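Local coordinates for protein ATP-dependent DNA ligase (Mycobacterium tuberculosis, PDB 6NHX) that seals breaks in double-stranded DNA at the expense of ATP, as the ligase part of a mycobacterial enzyme that works with Ku in non-homologous end joining, at residues 68-72 with 73-77; 214-218 with 219-223; 291-294 with 295-298. The protein carries 1 engineered substitution. One frame throughout, in Å; residues are numbered along the deposited sequence.

Contact 1: residues 68-72 with 73-77; sequences EDLAD and HHVVL
The carbonyl oxygen of Leu-70 is gripped twice: His-73 N donates to Leu-70 O at 2.8 Å, and a water donates to the same oxygen. The backbone bond closes a type I beta turn, Leu-70 to His-73, which leads the chain into strand 74-82 of the five-stranded antiparallel sheet. The first water also donates to His-73 O, 2.9 Å away, and a second water joins that oxygen to Ala-71 O, so three backbone carbonyls of the turn are tied together through solvent.

The side chains at the ends of the turn meet as well. Leu-70 and His-73 cross at about a right angle, with Leu-70 CD2 4.0 Å from CD2 of the His-73 imidazole in an oblique approach. The ring's ND1 is bonded to the carboxylate of Asp-115, which also takes the backbone N-H of His-74; the two bonds tie both histidines to Asp-115. Leu-134 of helix 124-136 packs on Leu-70, His-73 and Val-75 together. In Val-75, a chi1 of -62° sets CG2 between the backbone N and the carbonyl carbon, and from there Val-75 CG2 meets Leu-70 CD1 at 4.1 Å.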
loop_
_atom_site.group_PDB
_atom_site.type_symbol
_atom_site.label_atom_id
_atom_site.label_comp_id
_atom_site.label_asym_id
_atom_site.label_seq_id
_atom_site.Cartn_x
_atom_site.Cartn_y
_atom_site.Cartn_z
ATOM N N GLU A 68 -25.221 -0.213 1.137
ATOM C CA GLU A 68 -26.577 -0.444 0.647
ATOM C C GLU A 68 -27.066 -1.840 1.019
ATOM O O GLU A 68 -28.274 -2.060 1.160
ATOM C CB GLU A 68 -26.642 -0.217 -0.864
ATOM C CG GLU A 68 -26.424 -1.471 -1.688
ATOM C CD GLU A 68 -26.989 -1.368 -3.090
ATOM O OE1 GLU A 68 -27.528 -2.381 -3.590
ATOM O OE2 GLU A 68 -26.889 -0.279 -3.695
ATOM N N ASP A 69 -26.141 -2.785 1.190
ATOM C CA ASP A 69 -26.447 -4.109 1.714
ATOM C C ASP A 69 -26.502 -4.124 3.238
ATOM O O ASP A 69 -27.080 -5.049 3.819
ATOM C CB ASP A 69 -25.360 -5.085 1.248
ATOM C CG ASP A 69 -25.852 -6.517 1.145
ATOM O OD1 ASP A 69 -26.275 -7.084 2.173
ATOM O OD2 ASP A 69 -25.803 -7.081 0.033
ATOM N N LEU A 70 -25.906 -3.126 3.894
ATOM C CA LEU A 70 -25.840 -3.045 5.347
ATOM C C LEU A 70 -26.854 -2.065 5.915
ATOM O O LEU A 70 -26.633 -1.504 6.993
ATOM C CB LEU A 70 -24.438 -2.624 5.790
ATOM C CG LEU A 70 -23.243 -3.508 5.455
ATOM C CD1 LEU A 70 -21.963 -2.724 5.670
ATOM C CD2 LEU A 70 -23.264 -4.746 6.323
ATOM N N ALA A 71 -27.973 -1.856 5.214
ATOM C CA ALA A 71 -28.823 -0.705 5.503
ATOM C C ALA A 71 -29.372 -0.726 6.924
ATOM O O ALA A 71 -29.631 0.338 7.498
ATOM C CB ALA A 71 -29.950 -0.605 4.475
ATOM N N ASP A 72 -29.561 -1.909 7.507
ATOM C CA ASP A 72 -30.087 -2.006 8.862
ATOM C C ASP A 72 -29.000 -1.942 9.929
ATOM O O ASP A 72 -29.324 -1.831 11.117
ATOM C CB ASP A 72 -30.892 -3.300 9.050
ATOM C CG ASP A 72 -31.924 -3.519 7.951
ATOM O OD1 ASP A 72 -31.843 -4.556 7.256
ATOM O OD2 ASP A 72 -32.818 -2.659 7.782
ATOM N N HIS A 73 -27.735 -2.005 9.541
ATOM C CA HIS A 73 -26.627 -2.062 10.482
ATOM C C HIS A 73 -25.999 -0.687 10.685
ATOM O O HIS A 73 -26.060 0.198 9.828
ATOM C CB HIS A 73 -25.537 -3.010 9.970
ATOM C CG HIS A 73 -25.901 -4.460 10.025
ATOM N ND1 HIS A 73 -26.004 -5.161 11.207
ATOM C CD2 HIS A 73 -26.163 -5.350 9.038
ATOM C CE1 HIS A 73 -26.329 -6.415 10.947
ATOM N NE2 HIS A 73 -26.423 -6.557 9.638
ATOM N N HIS A 74 -25.337 -0.535 11.833
ATOM C CA HIS A 74 -24.426 0.581 12.063
ATOM C C HIS A 74 -23.076 -0.033 12.403
ATOM O O HIS A 74 -22.931 -0.659 13.458
ATOM C CB HIS A 74 -24.929 1.469 13.195
ATOM C CG HIS A 74 -23.983 2.567 13.572
ATOM N ND1 HIS A 74 -24.162 3.336 14.703
ATOM C CD2 HIS A 74 -22.856 3.026 12.978
ATOM C CE1 HIS A 74 -23.179 4.216 14.790
ATOM N NE2 HIS A 74 -22.373 4.048 13.759
ATOM N N VAL A 75 -22.103 0.099 11.499
ATOM C CA VAL A 75 -20.804 -0.533 11.692
ATOM C C VAL A 75 -19.672 0.440 11.402
ATOM O O VAL A 75 -19.822 1.406 10.643
ATOM C CB VAL A 75 -20.606 -1.819 10.855
ATOM C CG1 VAL A 75 -21.610 -2.885 11.248
ATOM C CG2 VAL A 75 -20.675 -1.507 9.366
ATOM N N VAL A 76 -18.530 0.177 12.025
ATOM C CA VAL A 76 -17.267 0.796 11.654
ATOM C C VAL A 76 -16.311 -0.322 11.275
ATOM O O VAL A 76 -16.076 -1.245 12.064
ATOM C CB VAL A 76 -16.695 1.655 12.788
ATOM C CG1 VAL A 76 -15.305 2.149 12.427
ATOM C CG2 VAL A 76 -17.612 2.827 13.090
ATOM N N LEU A 77 -15.792 -0.256 10.056
ATOM C CA LEU A 77 -14.866 -1.240 9.530
ATOM C C LEU A 77 -13.514 -0.594 9.293
ATOM O O LEU A 77 -13.402 0.620 9.096
ATOM C CB LEU A 77 -15.370 -1.787 8.189
ATOM C CG LEU A 77 -16.781 -2.362 8.269
ATOM C CD1 LEU A 77 -17.475 -2.216 6.926
ATOM C CD2 LEU A 77 -16.720 -3.808 8.695
HETATM O O HOH W 1 -25.693 0.806 7.015
HETATM O O HOH W 2 -28.808 1.652 9.822
#

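Contact 2: residues 214-218 with 219-223; sequences GIPGP and GGLQF
The carboxamide of Gln-222 reaches across to the facing strand through its nitrogen, Gln-222 NE2 lying 3.6 Å from Gly-217 CA and 3.5 Å from Ile-215 O. The second of these is a weak hydrogen bond. A firmer partner is a water, 2.7 Å from Gln-222 NE2, which in turn donates to Pro-216 O. A chi1 of -54° puts CG of Gln-222 beside Ile-215 O, and the extended chain beyond carries NE2 on toward Gly-217 CA. The pyrrolidine ring of Pro-216 is an apolar partner of Leu-221, the two side chains lying alongside and pointing the same way with Pro-216 CG 3.9 Å from Leu-221 CD2.

These pairs belong to a beta hairpin, strands 208-217 and 220-228, closed by a type II turn from Gly-217 to Gly-220. Gly-219 and Gly-220 adopt backbone angles suited to glycine. Two hydrogen-bonded pairs, Ile-215 with Gln-222 and Gly-217 with Gly-220, alternate with the non-hydrogen-bonded pairs Gly-214 with Phe-223 and Pro-216 with Leu-221. The straightest bond runs from Gln-222 N to Ile-215 O at 2.7 Å, with 175° at the hydrogen. Ile-215 O thus has three donors: this backbone N-H, the weak side-chain amide N-H and the CA-H of Leu-221. Pro-216 and Leu-221 both rest on Val-195 of strand 190-201, whereas Ile-215, pointing from the other side of the sheet, reaches Gln-192 and Val-194. Gly-214 CA lies 3.2 Å from Gln-222 O in a CA-H...O contact.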
loop_
_atom_site.group_PDB
_atom_site.type_symbol
_atom_site.label_atom_id
_atom_site.label_comp_id
_atom_site.label_asym_id
_atom_site.label_seq_id
_atom_site.Cartn_x
_atom_site.Cartn_y
_atom_site.Cartn_z
ATOM N N GLY A 214 17.708 7.275 -8.387
ATOM C CA GLY A 214 18.947 7.563 -7.688
ATOM C C GLY A 214 18.794 7.623 -6.178
ATOM O O GLY A 214 17.683 7.797 -5.650
ATOM N N ILE A 215 19.922 7.485 -5.503
ATOM C CA ILE A 215 20.011 7.675 -4.053
ATOM C C ILE A 215 20.759 8.986 -3.819
ATOM O O ILE A 215 21.865 9.149 -4.340
ATOM C CB ILE A 215 20.763 6.512 -3.378
ATOM C CG1 ILE A 215 20.092 5.171 -3.674
ATOM C CG2 ILE A 215 20.884 6.745 -1.875
ATOM C CD1 ILE A 215 18.692 5.018 -3.109
ATOM N N PRO A 216 20.208 9.924 -3.050
ATOM C CA PRO A 216 20.918 11.195 -2.835
ATOM C C PRO A 216 22.257 10.984 -2.141
ATOM O O PRO A 216 22.368 10.233 -1.167
ATOM C CB PRO A 216 19.951 11.996 -1.953
ATOM C CG PRO A 216 18.620 11.398 -2.242
ATOM C CD PRO A 216 18.876 9.934 -2.431
ATOM N N GLY A 217 23.278 11.652 -2.658
ATOM C CA GLY A 217 24.576 11.631 -2.026
ATOM C C GLY A 217 25.238 12.983 -2.125
ATOM O O GLY A 217 24.653 13.949 -2.629
ATOM N N PRO A 218 26.470 13.092 -1.635
ATOM C CA PRO A 218 27.253 14.293 -1.931
ATOM C C PRO A 218 27.468 14.374 -3.434
ATOM O O PRO A 218 27.837 13.391 -4.076
ATOM C CB PRO A 218 28.570 14.056 -1.180
ATOM C CG PRO A 218 28.275 12.977 -0.181
ATOM C CD PRO A 218 27.209 12.130 -0.802
ATOM N N GLY A 219 27.194 15.534 -4.002
ATOM C CA GLY A 219 27.378 15.701 -5.422
ATOM C C GLY A 219 26.204 15.289 -6.282
ATOM O O GLY A 219 26.277 15.455 -7.504
ATOM N N GLY A 220 25.133 14.751 -5.694
ATOM C CA GLY A 220 23.916 14.515 -6.448
ATOM C C GLY A 220 23.389 13.107 -6.274
ATOM O O GLY A 220 23.786 12.365 -5.371
ATOM N N LEU A 221 22.430 12.737 -7.127
ATOM C CA LEU A 221 21.864 11.397 -7.073
ATOM C C LEU A 221 22.868 10.369 -7.571
ATOM O O LEU A 221 23.504 10.558 -8.616
ATOM C CB LEU A 221 20.601 11.307 -7.936
ATOM C CG LEU A 221 19.352 12.069 -7.500
ATOM C CD1 LEU A 221 18.213 11.771 -8.476
ATOM C CD2 LEU A 221 18.962 11.700 -6.086
ATOM N N GLN A 222 23.016 9.285 -6.818
ATOM C CA GLN A 222 23.834 8.153 -7.239
ATOM C C GLN A 222 22.918 7.219 -8.017
ATOM O O GLN A 222 21.990 6.633 -7.450
ATOM C CB GLN A 222 24.447 7.481 -6.017
ATOM C CG GLN A 222 25.219 8.471 -5.151
ATOM C CD GLN A 222 25.632 7.894 -3.815
ATOM O OE1 GLN A 222 26.681 7.265 -3.699
ATOM N NE2 GLN A 222 24.811 8.115 -2.794
ATOM N N PHE A 223 23.156 7.110 -9.320
ATOM C CA PHE A 223 22.274 6.362 -10.207
ATOM C C PHE A 223 22.133 4.918 -9.731
ATOM O O PHE A 223 23.128 4.228 -9.469
ATOM C CB PHE A 223 22.864 6.426 -11.617
ATOM C CG PHE A 223 22.063 5.716 -12.664
ATOM C CD1 PHE A 223 22.693 4.883 -13.578
ATOM C CD2 PHE A 223 20.699 5.907 -12.770
ATOM C CE1 PHE A 223 21.973 4.239 -14.565
ATOM C CE2 PHE A 223 19.973 5.266 -13.754
ATOM C CZ PHE A 223 20.613 4.421 -14.651
HETATM O O HOH W 3 24.714 8.268 -0.069
#

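Contact 3: residues 291-294 with 295-298; sequences SWRG and LRPD. With ATP (adenosine-5'-triphosphate), chain B.
Arg-293 and Arg-296 bring their guanidinium groups close together, Arg-293 NH1 lying 3.9 Å from Arg-296 NH1, where both groups are drawn to the phosphates of ATP by charged hydrogen bonds. Arg-293 places both terminal nitrogens on one alpha-phosphate oxygen, NH2 at 2.6 Å and NH1 at 2.9 Å from ATP O2A, which lies in the guanidinium plane at its edge. Its chain is extended from CG to NE, and this gives it the reach. Arg-296 instead bends at chi2 and chi3 and straddles the beta-phosphate, with NH2 3.1 Å from ATP O2B and NH1 a longer 3.3 Å from ATP O1B. The two guanidinium planes stand 75° apart. Asp-33 takes Arg-293 NH2, and Glu-275 OE2 bridges NH1 of both arginines; Glu-275 probably balances charge and fixes how each group is turned.

The apolar part is made by Trp-292 and Leu-295, the residues just before each arginine. Leu-295 CD2 meets the edge of the Trp-292 indole, 3.6 Å from its CH2, while Gly-294 CA sits over one face, offset toward the rim.

In the backbone, Arg-293 and Gly-294 both face Glu-275, a classic beta bulge in the antiparallel pairing of strand 291-295 with strand 273-278. Helix 235-243 covers the apolar side, Leu-239 touching both Trp-292 and Leu-295, and helix 92-96 approaches Trp-292 through Ser-93 and Pro-297 through Gln-96.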
loop_
_atom_site.group_PDB
_atom_site.type_symbol
_atom_site.label_atom_id
_atom_site.label_comp_id
_atom_site.label_asym_id
_atom_site.label_seq_id
_atom_site.Cartn_x
_atom_site.Cartn_y
_atom_site.Cartn_z
ATOM N N SER A 291 11.445 -3.561 -9.546
ATOM C CA SER A 291 10.082 -3.379 -10.012
ATOM C C SER A 291 9.475 -2.192 -9.285
ATOM O O SER A 291 9.833 -1.887 -8.144
ATOM C CB SER A 291 9.214 -4.633 -9.832
ATOM O OG SER A 291 9.075 -4.981 -8.466
ATOM N N TRP A 292 8.538 -1.548 -9.959
ATOM C CA TRP A 292 7.917 -0.314 -9.504
ATOM C C TRP A 292 6.830 -0.629 -8.485
ATOM O O TRP A 292 5.877 -1.353 -8.792
ATOM C CB TRP A 292 7.291 0.324 -10.742
ATOM C CG TRP A 292 6.487 1.559 -10.522
ATOM C CD1 TRP A 292 5.137 1.699 -10.684
ATOM C CD2 TRP A 292 6.985 2.848 -10.173
ATOM N NE1 TRP A 292 4.762 2.994 -10.423
ATOM C CE2 TRP A 292 5.880 3.721 -10.107
ATOM C CE3 TRP A 292 8.256 3.348 -9.887
ATOM C CZ2 TRP A 292 6.009 5.065 -9.774
ATOM C CZ3 TRP A 292 8.381 4.685 -9.553
ATOM C CH2 TRP A 292 7.264 5.527 -9.500
ATOM N N ARG A 293 6.960 -0.099 -7.270
ATOM C CA ARG A 293 5.807 -0.155 -6.377
ATOM C C ARG A 293 4.912 1.066 -6.543
ATOM O O ARG A 293 3.707 0.918 -6.771
ATOM C CB ARG A 293 6.232 -0.371 -4.920
ATOM C CG ARG A 293 5.108 -0.925 -4.057
ATOM C CD ARG A 293 5.388 -0.711 -2.583
ATOM N NE ARG A 293 4.428 -1.423 -1.745
ATOM C CZ ARG A 293 4.392 -1.338 -0.421
ATOM N NH1 ARG A 293 5.260 -0.563 0.223
ATOM N NH2 ARG A 293 3.492 -2.033 0.262
ATOM N N GLY A 294 5.471 2.264 -6.461
ATOM C CA GLY A 294 4.719 3.476 -6.721
ATOM C C GLY A 294 5.419 4.691 -6.149
ATOM O O GLY A 294 6.491 4.599 -5.558
ATOM N N LEU A 295 4.793 5.847 -6.361
ATOM C CA LEU A 295 5.270 7.086 -5.759
ATOM C C LEU A 295 4.980 7.095 -4.264
ATOM O O LEU A 295 4.004 6.501 -3.794
ATOM C CB LEU A 295 4.606 8.293 -6.417
ATOM C CG LEU A 295 4.911 8.526 -7.901
ATOM C CD1 LEU A 295 4.186 9.761 -8.396
ATOM C CD2 LEU A 295 6.405 8.706 -8.074
ATOM N N ARG A 296 5.851 7.768 -3.503
ATOM C CA ARG A 296 5.665 7.967 -2.066
ATOM C C ARG A 296 5.592 9.474 -1.822
ATOM O O ARG A 296 6.593 10.101 -1.434
ATOM C CB ARG A 296 6.775 7.309 -1.244
ATOM C CG ARG A 296 6.852 5.774 -1.326
ATOM C CD ARG A 296 5.477 5.110 -1.308
ATOM N NE ARG A 296 4.726 5.376 -0.084
ATOM C CZ ARG A 296 4.609 4.519 0.926
ATOM N NH1 ARG A 296 5.200 3.332 0.869
ATOM N NH2 ARG A 296 3.898 4.849 1.997
ATOM N N PRO A 297 4.414 10.076 -2.023
ATOM C CA PRO A 297 4.327 11.547 -2.082
ATOM C C PRO A 297 4.682 12.257 -0.793
ATOM O O PRO A 297 5.055 13.439 -0.846
ATOM C CB PRO A 297 2.861 11.809 -2.464
ATOM C CG PRO A 297 2.349 10.521 -3.003
ATOM C CD PRO A 297 3.142 9.419 -2.363
ATOM N N ASP A 298 4.571 11.600 0.357
ATOM C CA ASP A 298 4.863 12.254 1.623
ATOM C C ASP A 298 6.293 12.037 2.097
ATOM O O ASP A 298 6.700 12.650 3.089
ATOM C CB ASP A 298 3.869 11.802 2.696
ATOM C CG ASP A 298 2.425 12.034 2.280
ATOM O OD1 ASP A 298 1.596 11.116 2.459
ATOM O OD2 ASP A 298 2.125 13.129 1.756
HETATM P PG ATP B . 3.002 2.320 7.093
HETATM O O1G ATP B . 3.074 1.065 7.938
HETATM O O2G ATP B . 3.441 3.594 7.790
HETATM O O3G ATP B . 1.666 2.467 6.387
HETATM P PB ATP B . 3.969 1.758 4.387
HETATM O O1B ATP B . 5.332 1.778 3.743
HETATM O O2B ATP B . 2.805 2.503 3.771
HETATM O O3B ATP B . 4.134 2.156 5.941
HETATM P PA ATP B . 4.199 -1.127 4.218
HETATM O O1A ATP B . 5.510 -1.187 4.942
HETATM O O2A ATP B . 4.039 -1.297 2.730
HETATM O O3A ATP B . 3.498 0.250 4.617
HETATM O "O5'" ATP B . 3.122 -2.028 5.024
HETATM C "C5'" ATP B . 1.874 -2.370 4.426
HETATM C "C4'" ATP B . 0.849 -1.244 4.594
HETATM O "O4'" ATP B . -0.413 -1.758 4.170
HETATM C "C3'" ATP B . 0.671 -0.788 6.027
HETATM O "O3'" ATP B . 0.156 0.541 6.021
HETATM C "C2'" ATP B . -0.414 -1.717 6.492
HETATM O "O2'" ATP B . -1.125 -1.209 7.630
HETATM C "C1'" ATP B . -1.319 -1.817 5.268
HETATM N N9 ATP B . -1.972 -3.138 5.161
HETATM C C8 ATP B . -2.065 -3.897 4.040
HETATM N N7 ATP B . -2.763 -5.040 4.284
HETATM C C5 ATP B . -3.132 -4.989 5.578
HETATM C C6 ATP B . -3.861 -5.873 6.476
HETATM N N6 ATP B . -4.319 -7.052 6.041
HETATM N N1 ATP B . -4.030 -5.473 7.745
HETATM C C2 ATP B . -3.566 -4.305 8.207
HETATM N N3 ATP B . -2.872 -3.448 7.443
HETATM C C4 ATP B . -2.617 -3.751 6.150
#

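The three contacts are local and follow one another in series, none enclosing or crossing another. Contact 1 comes first, closing a turn into strand 74-82 in the part of the fold that belongs to the ligase domain family. The chain later enters the C-terminal, OB-type region, where contact 2 closes the turn that sends strand 208-217 back into strand 220-228. Contact 3 closes no loop: it lies where strand 291-295 of that same sheet runs out into the following loop, its centre about 18 Å from that of contact 2. Contacts 1 and 2, about 51 Å apart between centres, lie on opposite sides of the chain's centre, whereas contact 3 brings the C-terminal region to the ATP phosphates and to Asp-33.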